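Local structure of amidohydrolase (Staphylococcus aureus, 3NUR) at residues S238-F241 with D242-K246; D173-D176 with I177-K180. The protein is a putative metal-dependent amidohydrolase with a TIM-barrel fold that probably hydrolyses carbon-nitrogen bonds other than those of peptides. All blocks are in the same frame, centred on the assembly; numbering follows the deposited sequence.

Contact 1 (S238-F241 with D242-K246); sequences SGIF and DRYPK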
# COMPACT_ATOMS: atom_id res chain seq x y z
N SER A 238 15.79 6.62 -8.51
CA SER A 238 16.96 5.76 -8.24
C SER A 238 17.17 4.64 -9.29
O SER A 238 18.17 3.92 -9.23
CB SER A 238 16.88 5.15 -6.84
OG SER A 238 15.94 4.09 -6.78
N GLY A 239 16.22 4.49 -10.22
CA GLY A 239 16.30 3.49 -11.29
C GLY A 239 15.89 2.07 -10.97
O GLY A 239 16.20 1.15 -11.74
N ILE A 240 15.13 1.87 -9.87
CA ILE A 240 14.65 0.55 -9.45
C ILE A 240 13.86 -0.13 -10.60
O ILE A 240 14.03 -1.33 -10.85
CB ILE A 240 13.79 0.68 -8.15
CG1 ILE A 240 14.71 0.76 -6.89
CG2 ILE A 240 12.75 -0.47 -8.02
CD1 ILE A 240 13.99 1.12 -5.61
N PHE A 241 13.03 0.64 -11.30
CA PHE A 241 12.20 0.10 -12.37
C PHE A 241 12.93 -0.10 -13.71
O PHE A 241 12.37 -0.70 -14.62
CB PHE A 241 10.89 0.87 -12.51
CG PHE A 241 10.14 0.97 -11.20
CD1 PHE A 241 9.28 -0.05 -10.79
CD2 PHE A 241 10.28 2.08 -10.38
CE1 PHE A 241 8.59 0.04 -9.58
CE2 PHE A 241 9.61 2.17 -9.16
CZ PHE A 241 8.77 1.15 -8.77
N ASP A 242 14.19 0.35 -13.80
CA ASP A 242 15.05 0.07 -14.95
C ASP A 242 15.79 -1.24 -14.65
O ASP A 242 15.90 -2.08 -15.53
CB ASP A 242 16.03 1.22 -15.20
CG ASP A 242 15.41 2.40 -15.92
OD1 ASP A 242 14.23 2.29 -16.33
OD2 ASP A 242 16.08 3.44 -16.04
N ARG A 243 16.24 -1.43 -13.37
CA ARG A 243 16.90 -2.65 -12.91
C ARG A 243 15.89 -3.80 -12.88
O ARG A 243 16.23 -4.93 -13.27
CB ARG A 243 17.49 -2.46 -11.49
CG ARG A 243 18.80 -1.71 -11.49
CD ARG A 243 19.55 -1.75 -10.16
NE ARG A 243 18.84 -1.11 -9.04
CZ ARG A 243 18.67 0.21 -8.89
NH1 ARG A 243 19.09 1.05 -9.83
NH2 ARG A 243 18.05 0.68 -7.82
N TYR A 244 14.64 -3.53 -12.40
CA TYR A 244 13.56 -4.52 -12.24
C TYR A 244 12.32 -4.07 -13.03
O TYR A 244 11.34 -3.61 -12.44
CB TYR A 244 13.28 -4.76 -10.72
CG TYR A 244 14.56 -5.00 -9.96
CD1 TYR A 244 15.40 -6.06 -10.29
CD2 TYR A 244 14.99 -4.11 -8.98
CE1 TYR A 244 16.63 -6.23 -9.66
CE2 TYR A 244 16.19 -4.29 -8.32
CZ TYR A 244 17.01 -5.36 -8.66
OH TYR A 244 18.20 -5.54 -8.02
N PRO A 245 12.38 -4.15 -14.38
CA PRO A 245 11.29 -3.62 -15.21
C PRO A 245 9.93 -4.30 -15.11
O PRO A 245 8.94 -3.71 -15.53
CB PRO A 245 11.86 -3.68 -16.64
CG PRO A 245 12.85 -4.78 -16.60
CD PRO A 245 13.49 -4.64 -15.24
N LYS A 246 9.88 -5.52 -14.55
CA LYS A 246 8.61 -6.23 -14.38
C LYS A 246 7.97 -5.94 -13.03
O LYS A 246 6.87 -6.39 -12.76
CB LYS A 246 8.81 -7.75 -14.57
CG LYS A 246 9.20 -8.14 -15.99
CD LYS A 246 9.25 -9.66 -16.19
CE LYS A 246 10.48 -10.35 -15.64
NZ LYS A 246 10.29 -10.82 -14.23
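S238 and R243 meet across a local turn contact, where the chain leaves helix 223-237, makes the single turn of helix 240-243 and runs on to strand 249-251. The R243 guanidinium folds back over the start of that turn. Its NH1 donates to S238 O at 3.1 Å with an N-H...O angle of 164°, and the acceptor lies at the guanidinium edge, only 6° out of its plane. One guanidinium face rests on the turn, with G239 O 3.4 Å above the plane, away from the centre of the group. The bend at chi3 (-64°) swings the group back along the chain, and I240 CG1 comes to 3.5 Å from R243 NH2. The side chain is also held from outside, by a salt bridge from NE to D176.

R243 N (3.1 Å) and D242 N both donate to G239 O, the first in a straighter bond than the second. Y244 N closes the turn on I240 O at 2.8 Å, and P245 CA makes a CA-H...O contact of 3.2 Å with F241 O. I240 CG2 sits 4.1 Å above the centre of the F241 ring; beyond the turn I240 touches F179 and F241 meets F286. D242 reaches its partners, Y281 and N275, through its two carboxylate oxygens.

G239 has positive phi and ends helix 223-237 in a Schellman motif while serving as N-cap of the next turn, a compact helix-to-helix junction in the helical layer outside the TIM barrel.

Contact 2 (D173-D176 with I177-K180); sequences DKYD and IIFK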
# COMPACT_ATOMS: atom_id res chain seq x y z
N ASP A 173 21.02 1.77 -1.57
CA ASP A 173 21.56 0.50 -2.09
C ASP A 173 21.24 -0.74 -1.26
O ASP A 173 20.90 -1.77 -1.82
CB ASP A 173 23.07 0.59 -2.34
CG ASP A 173 23.50 1.53 -3.45
OD1 ASP A 173 22.72 1.71 -4.42
OD2 ASP A 173 24.63 2.05 -3.38
N LYS A 174 21.35 -0.64 0.08
CA LYS A 174 21.13 -1.76 1.01
C LYS A 174 19.73 -2.39 0.93
O LYS A 174 19.57 -3.55 1.34
CB LYS A 174 21.49 -1.36 2.46
CG LYS A 174 20.62 -0.22 3.02
CD LYS A 174 20.99 0.30 4.40
CE LYS A 174 20.62 -0.64 5.51
NZ LYS A 174 20.67 0.02 6.84
N TYR A 175 18.72 -1.63 0.41
CA TYR A 175 17.33 -2.10 0.29
C TYR A 175 17.01 -2.66 -1.08
O TYR A 175 15.94 -3.25 -1.26
CB TYR A 175 16.33 -1.00 0.72
CG TYR A 175 16.65 -0.46 2.10
CD1 TYR A 175 16.47 -1.25 3.24
CD2 TYR A 175 17.17 0.82 2.27
CE1 TYR A 175 16.84 -0.79 4.50
CE2 TYR A 175 17.51 1.30 3.53
CZ TYR A 175 17.35 0.49 4.65
OH TYR A 175 17.71 0.95 5.89
N ASP A 176 17.95 -2.57 -2.04
CA ASP A 176 17.74 -3.07 -3.41
C ASP A 176 17.23 -4.53 -3.43
O ASP A 176 16.33 -4.84 -4.20
CB ASP A 176 19.04 -2.96 -4.23
CG ASP A 176 18.83 -3.30 -5.68
OD1 ASP A 176 18.42 -2.42 -6.45
OD2 ASP A 176 19.03 -4.47 -6.04
N ILE A 177 17.76 -5.39 -2.53
CA ILE A 177 17.39 -6.80 -2.40
C ILE A 177 15.88 -7.05 -2.23
O ILE A 177 15.38 -8.08 -2.70
CB ILE A 177 18.25 -7.50 -1.29
CG1 ILE A 177 18.14 -9.04 -1.32
CG2 ILE A 177 17.97 -6.94 0.11
CD1 ILE A 177 18.59 -9.69 -2.64
N ILE A 178 15.17 -6.11 -1.57
CA ILE A 178 13.73 -6.24 -1.34
C ILE A 178 12.98 -6.16 -2.68
O ILE A 178 12.10 -6.99 -2.94
CB ILE A 178 13.23 -5.21 -0.28
CG1 ILE A 178 13.90 -5.49 1.10
CG2 ILE A 178 11.68 -5.22 -0.18
CD1 ILE A 178 13.74 -4.34 2.19
N PHE A 179 13.35 -5.17 -3.52
CA PHE A 179 12.74 -4.95 -4.84
C PHE A 179 13.10 -6.07 -5.81
O PHE A 179 12.24 -6.50 -6.56
CB PHE A 179 13.10 -3.56 -5.39
CG PHE A 179 12.70 -2.49 -4.39
CD1 PHE A 179 11.37 -2.06 -4.31
CD2 PHE A 179 13.62 -1.96 -3.50
CE1 PHE A 179 10.98 -1.12 -3.35
CE2 PHE A 179 13.23 -1.02 -2.54
CZ PHE A 179 11.92 -0.62 -2.46
N LYS A 180 14.37 -6.53 -5.78
CA LYS A 180 14.86 -7.64 -6.60
C LYS A 180 14.04 -8.89 -6.27
O LYS A 180 13.61 -9.59 -7.18
CB LYS A 180 16.34 -7.90 -6.28
CG LYS A 180 16.99 -8.97 -7.17
CD LYS A 180 18.48 -9.07 -6.87
CE LYS A 180 19.24 -9.73 -7.98
NZ LYS A 180 20.71 -9.62 -7.78
O HOH W 1 20.56 -4.96 -1.48
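With chi1 at -173°, D176 carries its CG anti to the backbone N, which turns the carboxylate off the helix start toward its partners R243 and Y244. Y175, at chi1 -53°, has CG beside its own backbone N, and I178 CD1 lies 4.3 Å from Y175 CD1, at the edge of the ring and close to its plane. K174 CG covers one face of the Y175 ring, 3.5 Å above the plane and nearer the ring's margin than its centre.

Two backbone bonds carry the first turn of helix 176-185. K180 N reaches D176 O at 3.0 Å with an N-H...O angle of 167°, a regular i to i+4 bond. I178 N bonds to Y175 O at 3.0 Å, an i to i+3 step with a more bent N-H...O. A water links D173 O to I177 N, accepting from the latter at 3.0 Å, so this early helix N-H is satisfied without a protein acceptor.

D167 holds K174 NZ and Y175 OH. The K180 NZ lies 5.7 Å from D176 OD2, not in contact. R243, with the helix N-terminus and, more weakly, the distant K180 ammonium, would be expected to favour the carboxylate form of D176.

Overall arrangement
Contacts 1 and 2 lie with centres about 11 Å apart, on the same side of the chain's centre, and both are partly buried: each combines buried apolar side chains with exposed charged ones. The two lie on different helices, for 238-246 spans the junction between helices 223-237 and 240-243, whereas 173-180 opens helix 176-185. They are joined by side chains. R243 NE lies 2.9 Å from D176 OD1, so that D176 ties helix 176-185 to the 240-243 turn; Y244 OH is a probable hydrogen-bond partner of D176 OD2, and I240 CD1 packs on F179 CD2. Contact 1 relies on a guanidinium held against backbone carbonyls, contact 2 on helix-start bonds and a bridging water.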